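Local coordinates for tail fiber protein (Acinetobacter phage AM24, PDB 5W5P) that probably binds, and may cleave, the capsular polysaccharide of Acinetobacter baumannii as the trimeric tailspike through which the phage meets its host, at residues V229-G234 / S240-A245; V173-Y176 / G180-T183. One frame throughout, in Å; residues are numbered along the deposited sequence.

Interaction 1. Residues V229-G234 / S240-A245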
loop_
_atom_site.group_PDB
_atom_site.type_symbol
_atom_site.label_atom_id
_atom_site.label_comp_id
_atom_site.label_asym_id
_atom_site.label_seq_id
_atom_site.Cartn_x
_atom_site.Cartn_y
_atom_site.Cartn_z
ATOM N N VAL A 229 0.993 -17.630 8.204
ATOM C CA VAL A 229 1.524 -18.292 7.019
ATOM C C VAL A 229 1.891 -17.237 5.987
ATOM O O VAL A 229 1.061 -16.392 5.630
ATOM C CB VAL A 229 0.511 -19.291 6.433
ATOM C CG1 VAL A 229 1.130 -20.051 5.263
ATOM C CG2 VAL A 229 0.029 -20.249 7.510
ATOM N N ASN A 230 3.126 -17.297 5.498
ATOM C CA ASN A 230 3.580 -16.496 4.364
ATOM C C ASN A 230 3.670 -17.420 3.151
ATOM O O ASN A 230 4.578 -18.251 3.058
ATOM C CB ASN A 230 4.927 -15.839 4.661
ATOM C CG ASN A 230 4.793 -14.568 5.476
ATOM O OD1 ASN A 230 3.829 -13.820 5.331
ATOM N ND2 ASN A 230 5.765 -14.320 6.344
HETATM N N MSE A 231 2.718 -17.286 2.232
HETATM C CA MSE A 231 2.765 -18.000 0.959
HETATM C C MSE A 231 3.292 -17.088 -0.136
HETATM O O MSE A 231 2.564 -16.227 -0.622
HETATM C CB MSE A 231 1.385 -18.517 0.566
HETATM C CG MSE A 231 0.796 -19.500 1.539
HETATM SE SE MSE A 231 -0.922 -20.193 0.955
HETATM C CE MSE A 231 -0.342 -21.614 -0.241
ATOM N N LYS A 232 4.550 -17.277 -0.531
ATOM C CA LYS A 232 5.197 -16.378 -1.473
ATOM C C LYS A 232 6.092 -17.162 -2.425
ATOM O O LYS A 232 6.696 -18.174 -2.049
ATOM C CB LYS A 232 6.022 -15.301 -0.743
ATOM C CG LYS A 232 5.201 -14.337 0.121
ATOM C CD LYS A 232 6.036 -13.711 1.237
ATOM C CE LYS A 232 7.170 -12.852 0.678
ATOM N NZ LYS A 232 8.208 -12.524 1.717
ATOM N N GLY A 233 6.172 -16.678 -3.667
ATOM C CA GLY A 233 7.116 -17.192 -4.638
ATOM C C GLY A 233 6.746 -18.500 -5.296
ATOM O O GLY A 233 7.576 -19.067 -6.014
ATOM N N GLY A 234 5.530 -18.998 -5.089
ATOM C CA GLY A 234 5.152 -20.276 -5.656
ATOM C C GLY A 234 4.291 -20.190 -6.897
ATOM O O GLY A 234 3.644 -19.168 -7.150
ATOM N N SER A 240 -7.498 -26.457 -6.455
ATOM C CA SER A 240 -8.873 -26.144 -6.074
ATOM C C SER A 240 -8.922 -25.010 -5.057
ATOM O O SER A 240 -9.837 -24.177 -5.084
ATOM C CB SER A 240 -9.559 -27.393 -5.522
ATOM O OG SER A 240 -9.307 -28.519 -6.349
ATOM N N ALA A 241 -7.949 -24.968 -4.148
ATOM C CA ALA A 241 -7.863 -23.905 -3.158
ATOM C C ALA A 241 -6.450 -23.880 -2.601
ATOM O O ALA A 241 -5.920 -24.925 -2.218
ATOM C CB ALA A 241 -8.876 -24.110 -2.025
ATOM N N LEU A 242 -5.842 -22.694 -2.559
ATOM C CA LEU A 242 -4.559 -22.564 -1.879
ATOM C C LEU A 242 -4.729 -22.772 -0.380
ATOM O O LEU A 242 -3.951 -23.500 0.251
ATOM C CB LEU A 242 -3.939 -21.194 -2.167
ATOM C CG LEU A 242 -3.050 -21.059 -3.405
ATOM C CD1 LEU A 242 -3.846 -21.228 -4.700
ATOM C CD2 LEU A 242 -2.316 -19.719 -3.391
ATOM N N VAL A 243 -5.748 -22.142 0.204
ATOM C CA VAL A 243 -6.070 -22.272 1.621
ATOM C C VAL A 243 -7.548 -22.614 1.751
ATOM O O VAL A 243 -8.393 -21.988 1.103
ATOM C CB VAL A 243 -5.753 -20.987 2.413
ATOM C CG1 VAL A 243 -5.949 -21.226 3.909
ATOM C CG2 VAL A 243 -4.340 -20.517 2.125
ATOM N N ARG A 244 -7.856 -23.598 2.588
ATOM C CA ARG A 244 -9.229 -23.969 2.882
ATOM C C ARG A 244 -9.354 -24.174 4.383
ATOM O O ARG A 244 -8.409 -24.632 5.033
ATOM C CB ARG A 244 -9.645 -25.239 2.122
ATOM C CG ARG A 244 -11.034 -25.745 2.468
ATOM C CD ARG A 244 -11.501 -26.831 1.511
ATOM N NE ARG A 244 -11.693 -26.311 0.162
ATOM C CZ ARG A 244 -11.821 -27.064 -0.930
ATOM N NH1 ARG A 244 -11.798 -28.389 -0.840
ATOM N NH2 ARG A 244 -11.980 -26.490 -2.113
ATOM N N ALA A 245 -10.508 -23.801 4.932
ATOM C CA ALA A 245 -10.784 -24.002 6.349
ATOM C C ALA A 245 -12.287 -24.165 6.520
ATOM O O ALA A 245 -13.043 -23.235 6.222
ATOM C CB ALA A 245 -10.259 -22.831 7.182
#
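Met-231, built as selenomethionine, reaches across from 229-234 and ends against Leu-242 and Val-243, carrying the whole contact. Its CG stands anti to the carbonyl carbon, and the straight chain (chi2 -177°) carries the selenium about half-way across the 9.1 Å between the CA atoms of Met-231 and Leu-242. The tight spot is where Met-231 SE meets Val-243 CG2 at 3.6 Å; this is the valine branch lying beside its own backbone N. A bend at chi3 (83°) swings the terminal methyl off that line and over to Leu-242. There the fit is looser: Met-231 CE lies 4.1 Å from Leu-242 CB and 4.2 Å from Leu-242 CD2. Val-221 on one neighbouring coil and Ile-262 on another, together with Tyr-236, also pack on the selenomethionine, and the three touching residues are buried. Solvent reaches the side of Arg-244, which is partly exposed and forms a salt bridge with Asp-275. Lys-232, though turned out of the coil, is buried at the subunit interface in a salt bridge to Glu-264 of the second subunit. The chain turns a corner at Leu-242 and Val-243, and Met-231 reaches that corner from strand 229-232 across the inside of the coil. Such an apolar meeting inside one coil, with stacked strands of neighbouring coils around it, fits the parallel beta-helix seen in many phage tailspikes.

Interaction 2. Residues V173-Y176 / G180-T183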
loop_
_atom_site.group_PDB
_atom_site.type_symbol
_atom_site.label_atom_id
_atom_site.label_comp_id
_atom_site.label_asym_id
_atom_site.label_seq_id
_atom_site.Cartn_x
_atom_site.Cartn_y
_atom_site.Cartn_z
ATOM N N VAL A 173 4.861 -30.452 -7.179
ATOM C CA VAL A 173 4.123 -31.278 -6.231
ATOM C C VAL A 173 2.696 -31.389 -6.744
ATOM O O VAL A 173 1.969 -30.390 -6.786
ATOM C CB VAL A 173 4.150 -30.701 -4.809
ATOM C CG1 VAL A 173 3.275 -31.534 -3.871
ATOM C CG2 VAL A 173 5.573 -30.621 -4.292
ATOM N N TRP A 174 2.297 -32.592 -7.151
ATOM C CA TRP A 174 0.899 -32.863 -7.455
ATOM C C TRP A 174 0.122 -33.003 -6.153
ATOM O O TRP A 174 0.515 -33.767 -5.266
ATOM C CB TRP A 174 0.758 -34.136 -8.282
ATOM C CG TRP A 174 1.356 -34.053 -9.642
ATOM C CD1 TRP A 174 2.591 -34.494 -10.021
ATOM C CD2 TRP A 174 0.743 -33.513 -10.818
ATOM N NE1 TRP A 174 2.788 -34.255 -11.358
ATOM C CE2 TRP A 174 1.668 -33.658 -11.873
ATOM C CE3 TRP A 174 -0.499 -32.926 -11.083
ATOM C CZ2 TRP A 174 1.393 -33.235 -13.172
ATOM C CZ3 TRP A 174 -0.772 -32.507 -12.374
ATOM C CH2 TRP A 174 0.173 -32.661 -13.402
ATOM N N VAL A 175 -0.982 -32.269 -6.040
ATOM C CA VAL A 175 -1.737 -32.167 -4.797
ATOM C C VAL A 175 -3.053 -32.915 -4.951
ATOM O O VAL A 175 -3.777 -32.719 -5.934
ATOM C CB VAL A 175 -1.985 -30.699 -4.416
ATOM C CG1 VAL A 175 -2.619 -30.616 -3.039
ATOM C CG2 VAL A 175 -0.679 -29.915 -4.471
ATOM N N TYR A 176 -3.362 -33.768 -3.973
ATOM C CA TYR A 176 -4.618 -34.526 -3.933
ATOM C C TYR A 176 -5.111 -34.495 -2.488
ATOM O O TYR A 176 -4.729 -35.340 -1.675
ATOM C CB TYR A 176 -4.430 -35.954 -4.435
ATOM C CG TYR A 176 -4.167 -36.053 -5.916
ATOM C CD1 TYR A 176 -2.876 -35.954 -6.419
ATOM C CD2 TYR A 176 -5.208 -36.249 -6.814
ATOM C CE1 TYR A 176 -2.626 -36.045 -7.774
ATOM C CE2 TYR A 176 -4.967 -36.339 -8.174
ATOM C CZ TYR A 176 -3.673 -36.237 -8.646
ATOM O OH TYR A 176 -3.423 -36.328 -9.997
ATOM N N GLY A 180 -6.252 -30.177 2.687
ATOM C CA GLY A 180 -4.944 -29.548 2.752
ATOM C C GLY A 180 -3.817 -30.540 2.976
ATOM O O GLY A 180 -3.771 -31.198 4.022
ATOM N N ILE A 181 -2.900 -30.661 2.009
ATOM C CA ILE A 181 -1.806 -31.617 2.153
ATOM C C ILE A 181 -0.858 -31.223 3.272
ATOM O O ILE A 181 -0.083 -32.063 3.745
ATOM C CB ILE A 181 -1.004 -31.786 0.848
ATOM C CG1 ILE A 181 -0.683 -30.424 0.235
ATOM C CG2 ILE A 181 -1.738 -32.697 -0.129
ATOM C CD1 ILE A 181 0.539 -30.445 -0.647
ATOM N N PHE A 182 -0.886 -29.968 3.701
ATOM C CA PHE A 182 -0.085 -29.502 4.822
ATOM C C PHE A 182 -1.019 -29.002 5.912
ATOM O O PHE A 182 -1.925 -28.203 5.647
ATOM C CB PHE A 182 0.891 -28.410 4.381
ATOM C CG PHE A 182 2.059 -28.936 3.598
ATOM C CD1 PHE A 182 2.987 -29.776 4.197
ATOM C CD2 PHE A 182 2.215 -28.617 2.259
ATOM C CE1 PHE A 182 4.060 -30.278 3.478
ATOM C CE2 PHE A 182 3.286 -29.114 1.530
ATOM C CZ PHE A 182 4.211 -29.946 2.144
ATOM N N THR A 183 -0.815 -29.499 7.127
ATOM C CA THR A 183 -1.640 -29.125 8.265
ATOM C C THR A 183 -0.768 -29.203 9.512
ATOM O O THR A 183 0.451 -29.372 9.425
ATOM C CB THR A 183 -2.878 -30.027 8.346
ATOM O OG1 THR A 183 -3.732 -29.580 9.405
ATOM C CG2 THR A 183 -2.472 -31.472 8.612
#
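Gly-180 N is hydrogen-bonded to Ser-177 OG within the short connection that brings Ile-181 back against Val-175 and Val-173. Gly-180 itself has a backbone shape that calls for glycine. Beyond it Ile-181 does most of the touching. Its CG1 sits between the backbone N and the carbonyl carbon (chi1 46°), while CG2 lies beside the N; both branches straddle one methyl of the valine. Val-175 CG1 is thus 3.7 Å from Ile-181 CG2 and 3.8 Å from Ile-181 CG1, with the two side chains meeting at about a right angle. Further out, Ile-181 CD1 lies 4.0 Å from Val-175 CG2, and its contact with Val-173 CG1 is slacker at 4.4 Å. At the other end Ile-181 CG2 comes within 4.3 Å of the backbone O of Tyr-176. Phe-210, on the next rung, packs on Val-173, Val-175 and Ile-181 alike, and Ile-239 also touches Val-175. The side chains of Trp-174 and Tyr-176 start away from 180-183 and are partly exposed. Inward-facing aliphatic residues on either side of the three-residue connection 177-179, stacked on the next coil, are consistent with the core of a parallel beta-helix.

Interaction 2 comes first along the chain and closes before interaction 1 opens. Their centres are 11 Å apart and their nearest atoms about 6 Å, without touching. Both belong to the stacked parallel coils in the middle of the chain. Strand 172-175 of interaction 2 pairs with 209-211, which pairs in turn with 235-237, the strand lying between the two segments of interaction 1; strand 229-232 runs instead beside 199-204 and 260-263. The contacts thus sit two coils apart, with the coil of 199-204, 209-211 and 219-222 between them, consistent with one apolar core running along this subunit's own beta-helix.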